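Local structure of putative vitamin-B12 independent methionine synthase family protein (Listeria monocytogenes, 1YPX) at residues K59-G64 with I121-A126; D188-Y193 with E215-L220. The protein probably acts as a zinc-dependent methyltransferase related to the cobalamin-independent methionine synthases, which pass a methyl group from a folate to homocysteine. One frame throughout, in Å; residues are numbered along the deposited sequence.

In the fold
Both contacts belong to the same TIM-barrel-like domain, related to the catalytic domain of cobalamin-independent methionine synthases. Contact 1 (59-64 with 121-126) packs helix 116-127 against the chain at and just after strand 60-61 of the parallel sheet. Contact 2 (188-193 with 215-220) lies beyond the C-terminal end of strand 183-188, where helix 213-224 meets the short turn at 190-193. The two sit on opposite sides of the chain's centre. Their centres are 28 Å apart, and their nearest atoms about 14 Å. Contact 2 is tied by backbone bonds of Asp188 to His237 and Cys239, which with Cys334 might together make a metal site, consistent with a zinc enzyme of this family.

Contact 1 (K59-G64 with I121-A126); sequences KSITDG and IFLKEA
Leu123 points from its helix toward the backbone of Ile61, Thr62 and Asp63, and its two methyl groups share the work. Leu123 CD1 lies over the peptide that joins Thr62 to Asp63, 3.2 Å from Thr62 O and 3.6 Å from Asp63 N. Leu123 CD2 turns toward the preceding residue and comes within 3.8 Å of Ile61 O. With chi1 at 170°, CG lies opposite the backbone N, which carries the branched end out from the helix toward the strand. Asp63 offers its CB, not its carboxylate, and this carbon is 3.8 Å from Leu123 CD1. The Ile61 side chain sets out toward the helix and then bends off, and its CG2 stays 4.4 Å from Leu123 CD1. Here helix 116-127 of the TIM-barrel-like fold packs against strand 60-61 and the neighbouring strand 132-138, where Leu123 also rests on Ala133. Several polar atoms here are bonded to neighbours. Thr62 O accepts from Gln53 NE2, and Asp63 OD1 from the backbone N of Glu65. Thr62 OG1 bonds to Gly13 O and also takes the N-H of Gly64, at 3.2 Å from Gly64 N, which makes an ST turn.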
loop_
_atom_site.group_PDB
_atom_site.type_symbol
_atom_site.label_atom_id
_atom_site.label_comp_id
_atom_site.label_asym_id
_atom_site.label_seq_id
_atom_site.Cartn_x
_atom_site.Cartn_y
_atom_site.Cartn_z
ATOM N N LYS A 59 1.321 -14.062 6.779
ATOM C CA LYS A 59 1.290 -13.614 8.163
ATOM C C LYS A 59 0.505 -12.303 8.210
ATOM O O LYS A 59 -0.273 -12.058 9.139
ATOM C CB LYS A 59 2.710 -13.414 8.711
ATOM C CG LYS A 59 2.752 -13.171 10.218
ATOM C CD LYS A 59 4.174 -13.106 10.755
ATOM C CE LYS A 59 4.206 -13.173 12.293
ATOM N NZ LYS A 59 3.865 -14.534 12.831
ATOM N N SER A 60 0.699 -11.468 7.193
ATOM C CA SER A 60 -0.020 -10.210 7.119
ATOM C C SER A 60 -1.312 -10.498 6.360
ATOM O O SER A 60 -1.292 -11.169 5.324
ATOM C CB SER A 60 0.804 -9.147 6.383
ATOM O OG SER A 60 0.797 -9.382 4.989
ATOM N N ILE A 61 -2.431 -10.007 6.894
ATOM C CA ILE A 61 -3.750 -10.216 6.297
ATOM C C ILE A 61 -4.468 -8.878 6.033
ATOM O O ILE A 61 -4.428 -7.963 6.863
ATOM C CB ILE A 61 -4.640 -11.152 7.226
ATOM C CG1 ILE A 61 -4.211 -12.629 7.114
ATOM C CG2 ILE A 61 -6.083 -11.109 6.799
ATOM C CD1 ILE A 61 -2.843 -13.000 7.720
ATOM N N THR A 62 -5.109 -8.767 4.869
ATOM C CA THR A 62 -5.836 -7.546 4.486
ATOM C C THR A 62 -7.317 -7.832 4.262
ATOM O O THR A 62 -7.785 -8.938 4.496
ATOM C CB THR A 62 -5.285 -6.932 3.164
ATOM O OG1 THR A 62 -5.503 -7.845 2.080
ATOM C CG2 THR A 62 -3.793 -6.632 3.282
ATOM N N ASP A 63 -8.059 -6.832 3.813
ATOM C CA ASP A 63 -9.457 -7.073 3.549
ATOM C C ASP A 63 -9.635 -7.075 2.029
ATOM O O ASP A 63 -10.742 -6.944 1.508
ATOM C CB ASP A 63 -10.351 -6.033 4.267
ATOM C CG ASP A 63 -10.336 -4.656 3.617
ATOM O OD1 ASP A 63 -9.610 -4.440 2.616
ATOM O OD2 ASP A 63 -11.069 -3.779 4.125
ATOM N N GLY A 64 -8.507 -7.242 1.340
ATOM C CA GLY A 64 -8.474 -7.293 -0.113
ATOM C C GLY A 64 -9.036 -6.071 -0.800
ATOM O O GLY A 64 -9.306 -6.096 -2.003
ATOM N N ILE A 121 -11.167 -2.088 12.354
ATOM C CA ILE A 121 -11.630 -2.785 13.541
ATOM C C ILE A 121 -12.250 -4.119 13.094
ATOM O O ILE A 121 -12.024 -5.162 13.709
ATOM C CB ILE A 121 -12.701 -1.938 14.287
ATOM C CG1 ILE A 121 -12.088 -0.641 14.793
ATOM C CG2 ILE A 121 -13.272 -2.698 15.460
ATOM C CD1 ILE A 121 -13.120 0.349 15.300
ATOM N N PHE A 122 -13.028 -4.087 12.019
ATOM C CA PHE A 122 -13.643 -5.314 11.526
ATOM C C PHE A 122 -12.592 -6.318 11.090
ATOM O O PHE A 122 -12.632 -7.477 11.491
ATOM C CB PHE A 122 -14.537 -5.033 10.333
ATOM C CG PHE A 122 -15.143 -6.262 9.751
ATOM C CD1 PHE A 122 -16.273 -6.822 10.324
ATOM C CD2 PHE A 122 -14.573 -6.876 8.641
ATOM C CE1 PHE A 122 -16.834 -7.975 9.798
ATOM C CE2 PHE A 122 -15.128 -8.036 8.106
ATOM C CZ PHE A 122 -16.262 -8.589 8.684
ATOM N N LEU A 123 -11.672 -5.868 10.239
ATOM C CA LEU A 123 -10.601 -6.710 9.744
ATOM C C LEU A 123 -9.827 -7.259 10.917
ATOM O O LEU A 123 -9.646 -8.462 11.034
ATOM C CB LEU A 123 -9.638 -5.914 8.864
ATOM C CG LEU A 123 -8.374 -6.726 8.537
ATOM C CD1 LEU A 123 -8.633 -7.534 7.297
ATOM C CD2 LEU A 123 -7.146 -5.841 8.363
ATOM N N LYS A 124 -9.361 -6.360 11.777
ATOM C CA LYS A 124 -8.588 -6.743 12.944
ATOM C C LYS A 124 -9.290 -7.864 13.693
ATOM O O LYS A 124 -8.652 -8.808 14.159
ATOM C CB LYS A 124 -8.410 -5.545 13.865
ATOM C CG LYS A 124 -7.756 -5.877 15.180
ATOM C CD LYS A 124 -6.371 -5.346 15.231
ATOM C CE LYS A 124 -5.749 -5.628 16.573
ATOM N NZ LYS A 124 -4.278 -5.336 16.529
ATOM N N GLU A 125 -10.605 -7.755 13.801
ATOM C CA GLU A 125 -11.407 -8.757 14.481
ATOM C C GLU A 125 -11.185 -10.141 13.881
ATOM O O GLU A 125 -10.881 -11.092 14.598
ATOM C CB GLU A 125 -12.892 -8.404 14.377
ATOM C CG GLU A 125 -13.819 -9.552 14.765
ATOM C CD GLU A 125 -15.050 -9.661 13.865
ATOM O OE1 GLU A 125 -14.887 -9.651 12.615
ATOM O OE2 GLU A 125 -16.181 -9.777 14.412
ATOM N N ALA A 126 -11.335 -10.241 12.563
ATOM C CA ALA A 126 -11.184 -11.509 11.856
ATOM C C ALA A 126 -9.771 -12.076 11.770
ATOM O O ALA A 126 -9.597 -13.278 11.600
ATOM C CB ALA A 126 -11.743 -11.372 10.465
#

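Contact 2 (D188-Y193 with E215-L220); sequences DTSWSY and ETYKNL
Trp191 has chi1 at -53° and Tyr217 at -68°; in both, CG lies opposite the carbonyl carbon, and the two side chains lie alongside each other, pointing opposite ways. The six-membered ring of Trp191 thus reaches the root of Tyr217, with Trp191 CZ2 at 3.6 Å from Tyr217 CB. The rings form a T-shaped pair. The edge of Tyr217 is directed to one face of Trp191, with planes at 73°, and the centroid of the Trp191 six-membered ring is 5.7 Å from that of Tyr217. Ser190 approaches the tyrosine ring obliquely, its OG 3.3 Å from Tyr217 CE1. Trp191 CH2 also comes within 4.0 Å of Lys218 N on the helix backbone. This packing joins helix 213-224 to the loop and weak helical turn that follow strand 183-188 of the TIM-barrel-like fold. Asp188 organises that turn. Asp188 OD2 takes two bonds from the same face of the carboxylate: Ser190 OG at 2.7 Å on the syn side, and Ser190 N at 3.0 Å on the anti side, the latter closing an Asx turn. Asp188 OD1 receives a weak bond from Trp191 NE1, 2.8 Å long and bent, and pairs with Ser139 OG. Trp191 also touches Met236 and Ile238 of strand 233-238, and Tyr217 makes a second edge-to-face contact with His144.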
loop_
_atom_site.group_PDB
_atom_site.type_symbol
_atom_site.label_atom_id
_atom_site.label_comp_id
_atom_site.label_asym_id
_atom_site.label_seq_id
_atom_site.Cartn_x
_atom_site.Cartn_y
_atom_site.Cartn_z
ATOM N N ASP A 188 1.499 4.556 -3.328
ATOM C CA ASP A 188 1.824 5.750 -4.057
ATOM C C ASP A 188 2.226 5.455 -5.478
ATOM O O ASP A 188 3.326 4.973 -5.727
ATOM C CB ASP A 188 2.940 6.493 -3.345
ATOM C CG ASP A 188 2.968 7.938 -3.714
ATOM O OD1 ASP A 188 3.501 8.755 -2.939
ATOM O OD2 ASP A 188 2.444 8.256 -4.793
ATOM N N THR A 189 1.336 5.753 -6.415
ATOM C CA THR A 189 1.624 5.500 -7.814
ATOM C C THR A 189 2.070 6.761 -8.547
ATOM O O THR A 189 2.203 6.748 -9.772
ATOM C CB THR A 189 0.395 4.930 -8.535
ATOM O OG1 THR A 189 0.766 4.531 -9.858
ATOM C CG2 THR A 189 -0.705 5.974 -8.626
ATOM N N SER A 190 2.312 7.835 -7.793
ATOM C CA SER A 190 2.719 9.115 -8.373
ATOM C C SER A 190 4.181 9.179 -8.806
ATOM O O SER A 190 4.510 9.839 -9.788
ATOM C CB SER A 190 2.417 10.274 -7.401
ATOM O OG SER A 190 3.296 10.302 -6.289
ATOM N N TRP A 191 5.057 8.492 -8.084
ATOM C CA TRP A 191 6.472 8.505 -8.418
ATOM C C TRP A 191 6.755 7.850 -9.765
ATOM O O TRP A 191 7.684 8.246 -10.460
ATOM C CB TRP A 191 7.283 7.803 -7.327
ATOM C CG TRP A 191 7.024 8.337 -5.948
ATOM C CD1 TRP A 191 5.979 8.030 -5.138
ATOM C CD2 TRP A 191 7.827 9.285 -5.229
ATOM N NE1 TRP A 191 6.076 8.722 -3.955
ATOM C CE2 TRP A 191 7.202 9.499 -3.982
ATOM C CE3 TRP A 191 9.013 9.971 -5.518
ATOM C CZ2 TRP A 191 7.723 10.372 -3.022
ATOM C CZ3 TRP A 191 9.529 10.834 -4.567
ATOM C CH2 TRP A 191 8.884 11.027 -3.330
ATOM N N SER A 192 5.960 6.853 -10.138
ATOM C CA SER A 192 6.172 6.171 -11.412
ATOM C C SER A 192 6.071 7.152 -12.579
ATOM O O SER A 192 6.795 7.030 -13.567
ATOM C CB SER A 192 5.158 5.035 -11.600
ATOM O OG SER A 192 3.839 5.516 -11.792
ATOM N N TYR A 193 5.181 8.131 -12.455
ATOM C CA TYR A 193 4.998 9.119 -13.509
ATOM C C TYR A 193 6.280 9.849 -13.884
ATOM O O TYR A 193 6.615 9.958 -15.063
ATOM C CB TYR A 193 3.931 10.133 -13.109
ATOM C CG TYR A 193 2.533 9.571 -13.139
ATOM C CD1 TYR A 193 2.042 8.808 -12.077
ATOM C CD2 TYR A 193 1.697 9.800 -14.234
ATOM C CE1 TYR A 193 0.748 8.291 -12.102
ATOM C CE2 TYR A 193 0.405 9.287 -14.271
ATOM C CZ TYR A 193 -0.064 8.536 -13.201
ATOM O OH TYR A 193 -1.351 8.052 -13.224
ATOM N N GLU A 215 10.586 16.502 -4.055
ATOM C CA GLU A 215 10.874 17.293 -2.871
ATOM C C GLU A 215 9.572 17.547 -2.111
ATOM O O GLU A 215 9.442 17.170 -0.938
ATOM C CB GLU A 215 11.522 18.622 -3.278
ATOM C CG GLU A 215 12.340 19.297 -2.181
ATOM C CD GLU A 215 13.567 18.494 -1.775
ATOM O OE1 GLU A 215 14.379 19.017 -0.978
ATOM O OE2 GLU A 215 13.719 17.344 -2.247
ATOM N N THR A 216 8.606 18.176 -2.778
ATOM C CA THR A 216 7.322 18.453 -2.140
ATOM C C THR A 216 6.787 17.149 -1.517
ATOM O O THR A 216 6.340 17.141 -0.366
ATOM C CB THR A 216 6.291 19.035 -3.157
ATOM O OG1 THR A 216 5.978 18.056 -4.149
ATOM C CG2 THR A 216 6.858 20.265 -3.849
ATOM N N TYR A 217 6.888 16.052 -2.270
ATOM C CA TYR A 217 6.437 14.730 -1.825
ATOM C C TYR A 217 7.253 14.153 -0.670
ATOM O O TYR A 217 6.690 13.742 0.343
ATOM C CB TYR A 217 6.455 13.742 -2.994
ATOM C CG TYR A 217 5.434 14.034 -4.073
ATOM C CD1 TYR A 217 5.329 13.218 -5.196
ATOM C CD2 TYR A 217 4.551 15.115 -3.956
ATOM C CE1 TYR A 217 4.369 13.462 -6.178
ATOM C CE2 TYR A 217 3.587 15.370 -4.930
ATOM C CZ TYR A 217 3.502 14.535 -6.039
ATOM O OH TYR A 217 2.536 14.758 -6.992
ATOM N N LYS A 218 8.574 14.114 -0.818
ATOM C CA LYS A 218 9.429 13.583 0.243
ATOM C C LYS A 218 9.148 14.296 1.563
ATOM O O LYS A 218 9.073 13.664 2.619
ATOM C CB LYS A 218 10.908 13.747 -0.108
ATOM C CG LYS A 218 11.844 13.436 1.057
ATOM C CD LYS A 218 13.057 14.357 1.052
ATOM C CE LYS A 218 12.658 15.824 1.275
ATOM N NZ LYS A 218 13.773 16.799 1.006
ATOM N N ASN A 219 9.000 15.612 1.503
ATOM C CA ASN A 219 8.723 16.390 2.701
ATOM C C ASN A 219 7.287 16.178 3.161
ATOM O O ASN A 219 6.998 16.200 4.357
ATOM C CB ASN A 219 8.970 17.874 2.427
ATOM C CG ASN A 219 10.418 18.168 2.081
ATOM O OD1 ASN A 219 11.310 18.012 2.913
ATOM N ND2 ASN A 219 10.658 18.589 0.845
ATOM N N LEU A 220 6.389 15.975 2.204
ATOM C CA LEU A 220 4.980 15.742 2.512
ATOM C C LEU A 220 4.812 14.425 3.266
ATOM O O LEU A 220 4.117 14.363 4.288
ATOM C CB LEU A 220 4.162 15.698 1.222
ATOM C CG LEU A 220 2.699 15.280 1.375
ATOM C CD1 LEU A 220 1.988 16.186 2.376
ATOM C CD2 LEU A 220 2.013 15.343 0.016
#